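PDB 6FJN: fiber, which probably attaches the virion to receptors on the host cell at the start of entry, the part present here being the trimeric fiber knob. Local coordinates for residues W5-T10 with D21-L26; S40-T45 with Q170-S175; P103-Y108 with C152-T157; I124-Y129 with T174-S179. One frame throughout, in Å; residues are numbered along the deposited sequence.

Contact 1 (W5-T10 with D21-L26)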
# COMPACT_ATOMS: atom_id res chain seq x y z
N TRP A 5 -9.04 -12.85 -10.01
CA TRP A 5 -9.70 -12.58 -8.76
C TRP A 5 -10.63 -13.70 -8.35
O TRP A 5 -10.91 -14.66 -9.10
CB TRP A 5 -10.43 -11.25 -8.84
CG TRP A 5 -11.65 -11.13 -9.69
CD1 TRP A 5 -12.19 -12.01 -10.56
CD2 TRP A 5 -12.51 -9.98 -9.68
NE1 TRP A 5 -13.35 -11.48 -11.11
CE2 TRP A 5 -13.54 -10.23 -10.59
CE3 TRP A 5 -12.46 -8.74 -9.03
CZ2 TRP A 5 -14.57 -9.30 -10.81
CZ3 TRP A 5 -13.45 -7.82 -9.27
CH2 TRP A 5 -14.50 -8.10 -10.12
N THR A 6 -11.12 -13.56 -7.13
CA THR A 6 -12.12 -14.44 -6.56
C THR A 6 -13.53 -14.05 -6.88
O THR A 6 -14.47 -14.78 -6.53
CB THR A 6 -12.04 -14.40 -5.02
OG1 THR A 6 -12.07 -13.03 -4.57
CG2 THR A 6 -10.79 -15.03 -4.56
N THR A 7 -13.71 -12.92 -7.56
CA THR A 7 -14.97 -12.19 -7.69
C THR A 7 -15.20 -11.49 -6.34
O THR A 7 -14.70 -11.92 -5.27
CB THR A 7 -16.23 -13.00 -8.06
OG1 THR A 7 -16.78 -13.64 -6.91
CG2 THR A 7 -16.01 -13.97 -9.22
N PRO A 8 -16.01 -10.44 -6.38
CA PRO A 8 -16.24 -9.64 -5.18
C PRO A 8 -17.50 -10.02 -4.41
O PRO A 8 -17.98 -9.23 -3.61
CB PRO A 8 -16.45 -8.24 -5.77
CG PRO A 8 -17.10 -8.47 -7.07
CD PRO A 8 -16.41 -9.71 -7.60
N ASP A 9 -18.10 -11.18 -4.67
CA ASP A 9 -19.31 -11.57 -3.93
C ASP A 9 -18.91 -12.10 -2.56
O ASP A 9 -17.76 -12.00 -2.20
CB ASP A 9 -20.14 -12.58 -4.75
CG ASP A 9 -19.46 -13.95 -4.95
OD1 ASP A 9 -18.54 -14.31 -4.20
OD2 ASP A 9 -19.92 -14.73 -5.82
N THR A 10 -19.88 -12.64 -1.81
CA THR A 10 -19.58 -13.22 -0.50
C THR A 10 -19.79 -14.73 -0.45
O THR A 10 -19.92 -15.30 0.64
CB THR A 10 -20.39 -12.51 0.61
OG1 THR A 10 -21.79 -12.53 0.31
CG2 THR A 10 -19.89 -11.09 0.78
N ASP A 21 -15.64 -22.63 4.58
CA ASP A 21 -16.15 -21.93 5.75
C ASP A 21 -15.98 -20.44 5.68
O ASP A 21 -16.44 -19.74 6.62
CB ASP A 21 -15.52 -22.48 7.04
CG ASP A 21 -14.05 -22.21 7.21
OD1 ASP A 21 -13.47 -21.64 6.32
OD2 ASP A 21 -13.53 -22.64 8.29
N SER A 22 -15.39 -19.94 4.62
CA SER A 22 -14.97 -18.54 4.59
C SER A 22 -14.96 -18.00 3.17
O SER A 22 -14.92 -18.79 2.20
CB SER A 22 -13.60 -18.42 5.25
OG SER A 22 -12.62 -19.24 4.65
N LYS A 23 -14.98 -16.67 3.04
CA LYS A 23 -14.80 -15.98 1.78
C LYS A 23 -13.47 -15.26 1.86
O LYS A 23 -13.31 -14.30 2.63
CB LYS A 23 -15.94 -14.94 1.48
CG LYS A 23 -15.63 -13.98 0.27
CD LYS A 23 -15.84 -14.58 -1.13
CE LYS A 23 -15.23 -13.75 -2.27
NZ LYS A 23 -15.85 -14.03 -3.57
N LEU A 24 -12.55 -15.68 1.00
CA LEU A 24 -11.35 -14.90 0.70
C LEU A 24 -11.67 -13.98 -0.44
O LEU A 24 -12.05 -14.45 -1.53
CB LEU A 24 -10.22 -15.84 0.29
CG LEU A 24 -8.87 -15.14 0.03
CD1 LEU A 24 -8.22 -14.67 1.32
CD2 LEU A 24 -7.91 -16.04 -0.75
N THR A 25 -11.57 -12.66 -0.23
CA THR A 25 -11.71 -11.71 -1.32
C THR A 25 -10.31 -11.34 -1.76
O THR A 25 -9.58 -10.75 -0.99
CB THR A 25 -12.51 -10.47 -0.92
OG1 THR A 25 -13.76 -10.87 -0.38
CG2 THR A 25 -12.75 -9.56 -2.12
N LEU A 26 -9.92 -11.73 -2.97
CA LEU A 26 -8.57 -11.49 -3.44
C LEU A 26 -8.63 -11.03 -4.88
O LEU A 26 -9.23 -11.71 -5.71
CB LEU A 26 -7.68 -12.75 -3.31
CG LEU A 26 -6.26 -12.59 -3.83
CD1 LEU A 26 -5.48 -11.58 -3.05
CD2 LEU A 26 -5.58 -13.97 -3.79
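Trp5 lays its CA and CB against Leu26 O, while one face of its indole ring is covered by Thr7 CA and Pro8 CD, both offset toward the rim. Its NE1 turns to another partner, Ser89 O. The contact joins the loop that follows strand 3-5 to strand 22-31; the two strands are neighbours in the larger antiparallel sheet of the knob. Sheet pairing ends here with a backbone bond from Thr6 N to Leu26 O (3.0 Å). Past this point the side chain of Thr6 takes over. Its OG1 sits between the backbone N and the carbonyl carbon (chi1 51°), where it accepts from Leu26 N at 3.0 Å in an almost straight bond. The same OG1 donates to Thr7 O (2.9 Å), so the hydroxyl is gripped by two bonds. Its methyl CG2 rests on Leu24 O at 3.3 Å.

Lys23 reaches along the loop. Its chain bends at chi2 (78°), passes Asp9 O with CD and CE, and brings NZ to Thr7 and Asp9. Asp9 comes across it at about a right angle and makes the salt bridge, OD1 to NZ 2.8 Å. OD1 is met on its anti side, well out of the carboxylate plane, and also accepts from Ser11 N. Arg121 of the second subunit binds Asp9 O and Thr25 OG1. The buried lysine charge is thus met by a carboxylate and by Thr7 O, with a weak bond to Thr6 O. Lys23 NZ reaches Thr7 O at 2.9 Å from above the carbonyl plane, on the face opposite to Thr6 OG1.

Contact 2 (S40-T45 with Q170-S175); sequences SLLAVT and QFDVTS
Ser40-Ala43 and Gln170-Ser175 run antiparallel, and Leu42 faces Asp172 as a non-hydrogen-bonded pair, the one bridge of the contact, with CA atoms 4.3 Å apart. Two backbone bonds flank that pair. Ala43 N gives a straight one to Phe171 O (2.9 Å, 177° at the hydrogen). Val173 N reaches Leu41 O at a longer 3.3 Å. Gln170 adds a side-chain bond beyond them. Its extended chain brings NE2 to 2.8 Å from Ala43 O, which lies close to the amide plane.

Strand 34-43 is thereby bordered by the irregular segment that leads into strand 176-181, its neighbour in the large antiparallel sheet of the knob. Side chains divide between two faces. On one, Phe171 and Leu41 cross at about a right angle, with ring atom CE1 3.8 Å from Leu41 CD2. Leu41 O lies at the edge of the same ring, near its plane. Phe171 also meets the ring of Trp162, and Val173 CG2 leans on the backbone of Leu41.

On the other face, Leu42 CD1 lies 3.4 Å from Asp172 CG, against the carboxylate carbon. The polar end of Asp172 looks to the second subunit. There OD2 makes a salt bridge with Lys117 and accepts from Ser120 N. Ser175 OG is hydrogen-bonded to Arg121 O of that subunit.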
# COMPACT_ATOMS: atom_id res chain seq x y z
N SER A 40 -8.84 -9.61 1.64
CA SER A 40 -9.52 -9.62 2.91
C SER A 40 -10.13 -11.01 3.08
O SER A 40 -10.19 -11.81 2.11
CB SER A 40 -10.63 -8.58 2.90
OG SER A 40 -11.64 -8.86 1.92
N LEU A 41 -10.60 -11.31 4.28
CA LEU A 41 -11.04 -12.65 4.63
C LEU A 41 -12.19 -12.53 5.65
O LEU A 41 -12.08 -11.74 6.61
CB LEU A 41 -9.87 -13.44 5.21
CG LEU A 41 -10.14 -14.87 5.69
CD1 LEU A 41 -10.62 -15.79 4.57
CD2 LEU A 41 -8.92 -15.43 6.36
N LEU A 42 -13.22 -13.34 5.43
CA LEU A 42 -14.45 -13.35 6.25
C LEU A 42 -14.80 -14.78 6.58
O LEU A 42 -14.92 -15.61 5.64
CB LEU A 42 -15.58 -12.73 5.40
CG LEU A 42 -16.98 -12.93 5.88
CD1 LEU A 42 -17.22 -12.11 7.10
CD2 LEU A 42 -17.99 -12.62 4.79
N ALA A 43 -15.03 -15.11 7.84
CA ALA A 43 -15.52 -16.45 8.22
C ALA A 43 -17.03 -16.45 8.15
O ALA A 43 -17.69 -15.65 8.85
CB ALA A 43 -15.04 -16.82 9.60
N VAL A 44 -17.62 -17.36 7.39
CA VAL A 44 -19.04 -17.43 7.16
C VAL A 44 -19.67 -18.48 8.08
O VAL A 44 -20.79 -18.29 8.55
CB VAL A 44 -19.33 -17.72 5.68
CG1 VAL A 44 -20.78 -17.90 5.39
CG2 VAL A 44 -18.76 -16.61 4.81
N THR A 45 -19.00 -19.61 8.30
CA THR A 45 -19.43 -20.69 9.18
C THR A 45 -18.21 -21.20 9.96
O THR A 45 -17.10 -20.74 9.75
CB THR A 45 -20.07 -21.82 8.39
OG1 THR A 45 -19.18 -22.30 7.41
CG2 THR A 45 -21.38 -21.42 7.73
N GLN A 170 -17.13 -12.61 15.08
CA GLN A 170 -16.96 -13.23 13.78
C GLN A 170 -15.64 -12.77 13.20
O GLN A 170 -15.37 -11.55 13.16
CB GLN A 170 -18.11 -12.80 12.88
CG GLN A 170 -18.06 -13.36 11.47
CD GLN A 170 -19.31 -13.03 10.70
OE1 GLN A 170 -20.19 -12.25 11.17
NE2 GLN A 170 -19.45 -13.59 9.51
N PHE A 171 -14.82 -13.69 12.71
CA PHE A 171 -13.60 -13.26 12.02
C PHE A 171 -13.98 -12.55 10.74
O PHE A 171 -14.62 -13.12 9.84
CB PHE A 171 -12.68 -14.44 11.74
CG PHE A 171 -11.36 -14.01 11.18
CD1 PHE A 171 -11.24 -13.69 9.83
CD2 PHE A 171 -10.24 -13.92 11.98
CE1 PHE A 171 -10.06 -13.26 9.30
CE2 PHE A 171 -9.02 -13.48 11.43
CZ PHE A 171 -8.95 -13.16 10.08
N ASP A 172 -13.54 -11.31 10.61
CA ASP A 172 -13.73 -10.51 9.40
C ASP A 172 -12.71 -9.39 9.52
O ASP A 172 -12.54 -8.85 10.64
CB ASP A 172 -15.13 -9.93 9.34
CG ASP A 172 -15.45 -9.32 7.96
OD1 ASP A 172 -14.70 -9.50 7.05
OD2 ASP A 172 -16.54 -8.70 7.84
N VAL A 173 -12.00 -9.07 8.47
CA VAL A 173 -10.94 -8.05 8.54
C VAL A 173 -11.07 -7.03 7.46
O VAL A 173 -11.65 -7.28 6.38
CB VAL A 173 -9.53 -8.69 8.53
CG1 VAL A 173 -9.25 -9.43 9.81
CG2 VAL A 173 -9.31 -9.56 7.30
N THR A 174 -10.53 -5.85 7.73
CA THR A 174 -10.41 -4.80 6.73
C THR A 174 -9.56 -5.26 5.55
O THR A 174 -8.81 -6.23 5.61
CB THR A 174 -9.81 -3.54 7.38
OG1 THR A 174 -8.60 -3.87 8.05
CG2 THR A 174 -10.78 -2.94 8.37
N SER A 175 -9.71 -4.52 4.44
CA SER A 175 -8.98 -4.82 3.21
C SER A 175 -7.54 -4.36 3.30
O SER A 175 -7.25 -3.30 3.89
CB SER A 175 -9.66 -4.15 2.03
OG SER A 175 -10.92 -4.75 1.72

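Contact 3 (P103-Y108 with C152-T157)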
# COMPACT_ATOMS: atom_id res chain seq x y z
N PRO A 103 4.60 -14.76 -8.33
CA PRO A 103 5.70 -14.02 -7.70
C PRO A 103 7.06 -14.43 -8.25
O PRO A 103 7.32 -15.60 -8.47
CB PRO A 103 5.56 -14.36 -6.20
CG PRO A 103 4.22 -15.01 -6.06
CD PRO A 103 3.94 -15.64 -7.38
N ASN A 104 7.87 -13.41 -8.52
CA ASN A 104 9.18 -13.59 -9.13
C ASN A 104 10.06 -14.50 -8.28
O ASN A 104 10.26 -14.26 -7.13
CB ASN A 104 9.80 -12.19 -9.25
CG ASN A 104 11.10 -12.19 -10.00
OD1 ASN A 104 12.18 -12.58 -9.49
ND2 ASN A 104 11.01 -11.82 -11.26
N LEU A 105 10.61 -15.54 -8.93
CA LEU A 105 11.41 -16.56 -8.19
C LEU A 105 12.81 -16.08 -7.82
O LEU A 105 13.44 -16.61 -6.92
CB LEU A 105 11.46 -17.86 -8.98
CG LEU A 105 10.19 -18.72 -8.81
CD1 LEU A 105 10.10 -19.73 -9.94
CD2 LEU A 105 10.13 -19.40 -7.45
N THR A 106 13.32 -15.07 -8.51
CA THR A 106 14.61 -14.47 -8.10
C THR A 106 14.45 -13.58 -6.89
O THR A 106 15.19 -13.64 -5.90
CB THR A 106 15.25 -13.69 -9.23
OG1 THR A 106 15.39 -14.57 -10.34
CG2 THR A 106 16.62 -13.15 -8.84
N ALA A 107 13.41 -12.73 -6.90
CA ALA A 107 13.10 -11.88 -5.73
C ALA A 107 12.72 -12.75 -4.55
O ALA A 107 13.05 -12.47 -3.37
CB ALA A 107 11.95 -10.96 -6.06
N TYR A 108 11.93 -13.80 -4.85
CA TYR A 108 11.30 -14.61 -3.80
C TYR A 108 11.60 -16.07 -4.05
O TYR A 108 10.76 -16.83 -4.58
CB TYR A 108 9.79 -14.35 -3.70
CG TYR A 108 9.39 -12.91 -3.87
CD1 TYR A 108 9.79 -11.93 -3.01
CD2 TYR A 108 8.57 -12.52 -4.93
CE1 TYR A 108 9.40 -10.62 -3.16
CE2 TYR A 108 8.16 -11.21 -5.09
CZ TYR A 108 8.57 -10.25 -4.21
OH TYR A 108 8.17 -8.95 -4.41
N CYS A 152 4.37 -27.60 -5.61
CA CYS A 152 4.04 -26.27 -6.17
C CYS A 152 5.24 -25.56 -6.77
O CYS A 152 6.38 -25.72 -6.31
CB CYS A 152 3.35 -25.43 -5.12
SG CYS A 152 4.33 -24.93 -3.70
N ALA A 153 5.04 -24.84 -7.86
CA ALA A 153 6.05 -24.01 -8.44
C ALA A 153 6.12 -22.62 -7.82
O ALA A 153 7.19 -22.01 -7.77
CB ALA A 153 5.77 -23.87 -9.92
N TYR A 154 4.96 -22.13 -7.38
CA TYR A 154 4.83 -20.77 -6.81
C TYR A 154 3.83 -20.86 -5.67
O TYR A 154 3.01 -21.79 -5.61
CB TYR A 154 4.29 -19.75 -7.82
CG TYR A 154 5.04 -19.67 -9.11
CD1 TYR A 154 6.15 -18.84 -9.24
CD2 TYR A 154 4.63 -20.40 -10.23
CE1 TYR A 154 6.82 -18.74 -10.43
CE2 TYR A 154 5.31 -20.32 -11.42
CZ TYR A 154 6.42 -19.50 -11.53
OH TYR A 154 7.13 -19.37 -12.68
N SER A 155 3.87 -19.87 -4.78
CA SER A 155 2.85 -19.82 -3.74
C SER A 155 2.66 -18.38 -3.29
O SER A 155 3.58 -17.55 -3.31
CB SER A 155 3.20 -20.69 -2.54
OG SER A 155 4.42 -20.32 -1.92
N ILE A 156 1.43 -18.12 -2.81
CA ILE A 156 1.13 -16.89 -2.05
C ILE A 156 0.35 -17.34 -0.86
O ILE A 156 -0.67 -18.03 -1.00
CB ILE A 156 0.30 -15.86 -2.86
CG1 ILE A 156 0.98 -15.51 -4.19
CG2 ILE A 156 0.03 -14.63 -2.01
CD1 ILE A 156 0.13 -14.66 -5.13
N THR A 157 0.82 -17.01 0.35
CA THR A 157 0.06 -17.35 1.55
C THR A 157 -0.27 -16.09 2.32
O THR A 157 0.48 -15.10 2.32
CB THR A 157 0.79 -18.38 2.43
OG1 THR A 157 1.96 -17.79 2.99
CG2 THR A 157 1.15 -19.62 1.62
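Pro103 and Tyr154 are the residues whose CA atoms come nearest, 6.9 Å apart, too far for strand pairing. Pro103-Tyr108 is a loop whose residues 105-107 have helical backbone angles without the regular helix bonds. Residues 154-157 begin strand 154-161, and this start carries a classic beta bulge, since Ala153 and Tyr154 both face Phe65.

The ring of Tyr154 carries much of the contact. Its CG stands opposite the carbonyl carbon (chi1 -53°), which swings the ring toward the loop. Leu105 comes across it at about a right angle, its CD1 3.5 Å from CE1. Pro103 O approaches the same ring obliquely, 3.5 Å from CD1. The other branch of Leu105, CD2, lies 3.9 Å from Ala153 O. Farther along the strand the pyrrolidine ring of Pro103 takes over. Its CG touches Ile156 CG1 (3.8 Å) and Ser155 O, and its CD rests near Tyr154 CB. Phe144 and Tyr180 add to the apolar surroundings of Pro103 and Ile156.

The loop keeps its own shape. Asn104 OD1 accepts from Ala107 N at 2.9 Å, an Asx motif, and Asn104 ND2 donates to Thr182 O. Gln183, seen covalently bound to L-glutamate in a structure of this protein though none is bound to this chain here, accepts through OE1 from Leu105 N and touches the side chain of Tyr154.

The two segments meet by apolar and aromatic packing, without hydrogen bonds between them. Polar groups of the loop are held instead by the loop itself and by Thr182 and Gln183.

Contact 4 (I124-Y129 with T174-S179); sequences IISNVY and TSFTFS
Phe176 rises from its strand as a broad wedge into a hollow lined by Ile124, Ser126 and Val128, alternate residues on one face of the facing strand. Its CG lies opposite the backbone N (chi1 -173°), which carries the ring across the gap. The small side chain of Ser126 leaves room for the far end of the ring, which its CB meets obliquely, 3.5 Å from CE1. Ile124 CG2 meets the ring edge near its plane. Val128 CG1 settles on the base of the wedge, 3.7 Å from Phe176 CB. The next bump comes from the other strand: Ile124 CD1 presses on Phe178 CB (3.8 Å) and on Ser179 O.

Strands 124-129 and 176-179 belong to the two different sheets of the knob's beta sandwich. Each is an outermost strand of its sheet within the chain. They run nearly antiparallel at 159°, with axes 8.9 Å apart, which leaves room for these side chains. At one end the two segments close up, where Thr174 precedes strand 176-181. There Tyr129 N donates to Thr174 OG1 (3.0 Å), and Thr174 N returns a bond to Tyr129 O at 3.1 Å. The methyl CG2 of Thr174 lies against the same carbonyl. Ile125 of the second subunit packs on both Tyr129 and Thr174.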
# COMPACT_ATOMS: atom_id res chain seq x y z
N ILE A 124 5.57 -9.70 3.47
CA ILE A 124 4.98 -8.42 3.85
C ILE A 124 4.31 -8.63 5.18
O ILE A 124 3.54 -9.61 5.31
CB ILE A 124 3.94 -7.93 2.83
CG1 ILE A 124 4.56 -7.78 1.46
CG2 ILE A 124 3.26 -6.68 3.32
CD1 ILE A 124 3.48 -7.79 0.40
N ILE A 125 4.57 -7.79 6.19
CA ILE A 125 3.88 -7.91 7.46
C ILE A 125 3.28 -6.57 7.79
O ILE A 125 3.99 -5.52 7.72
CB ILE A 125 4.84 -8.37 8.57
CG1 ILE A 125 5.29 -9.82 8.30
CG2 ILE A 125 4.17 -8.31 9.94
CD1 ILE A 125 6.37 -10.34 9.20
N SER A 126 2.02 -6.55 8.15
CA SER A 126 1.35 -5.30 8.55
C SER A 126 0.20 -5.64 9.45
O SER A 126 0.05 -6.80 9.90
CB SER A 126 0.93 -4.52 7.31
OG SER A 126 0.53 -3.19 7.64
N ASN A 127 -0.65 -4.66 9.77
CA ASN A 127 -1.86 -4.89 10.51
C ASN A 127 -3.10 -4.62 9.68
O ASN A 127 -3.12 -3.64 8.90
CB ASN A 127 -1.94 -3.98 11.74
CG ASN A 127 -0.95 -4.41 12.80
OD1 ASN A 127 -1.19 -5.38 13.44
ND2 ASN A 127 0.27 -3.90 12.77
N VAL A 128 -4.10 -5.45 9.87
CA VAL A 128 -5.48 -5.21 9.45
C VAL A 128 -6.32 -5.22 10.74
O VAL A 128 -5.77 -5.43 11.83
CB VAL A 128 -5.96 -6.22 8.41
CG1 VAL A 128 -5.18 -6.07 7.13
CG2 VAL A 128 -5.87 -7.67 8.93
N TYR A 129 -7.63 -5.03 10.61
CA TYR A 129 -8.42 -4.75 11.83
C TYR A 129 -9.69 -5.59 11.82
O TYR A 129 -10.49 -5.57 10.86
CB TYR A 129 -8.72 -3.23 11.95
CG TYR A 129 -7.44 -2.54 12.26
CD1 TYR A 129 -6.51 -2.19 11.28
CD2 TYR A 129 -7.06 -2.30 13.59
CE1 TYR A 129 -5.24 -1.69 11.59
CE2 TYR A 129 -5.81 -1.75 13.88
CZ TYR A 129 -4.92 -1.49 12.88
OH TYR A 129 -3.64 -0.95 13.13
N THR A 174 -10.53 -5.85 7.73
CA THR A 174 -10.41 -4.80 6.73
C THR A 174 -9.56 -5.26 5.55
O THR A 174 -8.81 -6.23 5.61
CB THR A 174 -9.81 -3.54 7.38
OG1 THR A 174 -8.60 -3.87 8.05
CG2 THR A 174 -10.78 -2.94 8.37
N SER A 175 -9.71 -4.52 4.44
CA SER A 175 -8.98 -4.82 3.21
C SER A 175 -7.54 -4.36 3.30
O SER A 175 -7.25 -3.30 3.89
CB SER A 175 -9.66 -4.15 2.03
OG SER A 175 -10.92 -4.75 1.72
N PHE A 176 -6.66 -5.09 2.63
CA PHE A 176 -5.24 -4.78 2.63
C PHE A 176 -4.68 -4.76 1.22
O PHE A 176 -4.86 -5.74 0.46
CB PHE A 176 -4.49 -5.83 3.46
CG PHE A 176 -3.03 -5.49 3.67
CD1 PHE A 176 -2.66 -4.45 4.48
CD2 PHE A 176 -2.03 -6.22 3.02
CE1 PHE A 176 -1.35 -4.14 4.66
CE2 PHE A 176 -0.69 -5.92 3.18
CZ PHE A 176 -0.36 -4.85 3.99
N THR A 177 -4.01 -3.68 0.88
CA THR A 177 -3.38 -3.49 -0.42
C THR A 177 -1.91 -3.82 -0.32
O THR A 177 -1.24 -3.48 0.69
CB THR A 177 -3.59 -2.08 -0.91
OG1 THR A 177 -5.01 -1.96 -1.20
CG2 THR A 177 -2.85 -1.70 -2.14
N PHE A 178 -1.37 -4.44 -1.36
CA PHE A 178 0.04 -4.83 -1.38
C PHE A 178 0.51 -4.93 -2.80
O PHE A 178 -0.32 -4.84 -3.75
CB PHE A 178 0.23 -6.15 -0.62
CG PHE A 178 -0.48 -7.33 -1.21
CD1 PHE A 178 -1.83 -7.55 -0.96
CD2 PHE A 178 0.19 -8.24 -2.01
CE1 PHE A 178 -2.48 -8.65 -1.48
CE2 PHE A 178 -0.46 -9.34 -2.56
CZ PHE A 178 -1.81 -9.55 -2.27
N SER A 179 1.79 -5.13 -3.03
CA SER A 179 2.27 -5.44 -4.36
C SER A 179 3.42 -6.42 -4.26
O SER A 179 3.98 -6.64 -3.16
CB SER A 179 2.72 -4.20 -5.13
OG SER A 179 3.97 -3.72 -4.65

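Contacts 1 and 2 touch, their centres 10 Å apart, because strands 22-31 and 34-43 are neighbours in the large sheet. Contact 2 hands over to contact 4 through the shared Thr174 and Ser175, and their centres lie 13 Å apart. Contact 4 then bridges to the small sheet. Contact 3 lies across the chain's centre from contacts 1 and 2, about 25 Å from contact 2 between centres. Along the chain contact 1 closes first, contact 3 falls between the segments of contact 2, and contacts 3 and 4 cross. Contacts 1, 2 and 4 meet the second subunit, and contacts 3 and 4 the third, so the packing of the sandwich is continuous with the trimer interfaces.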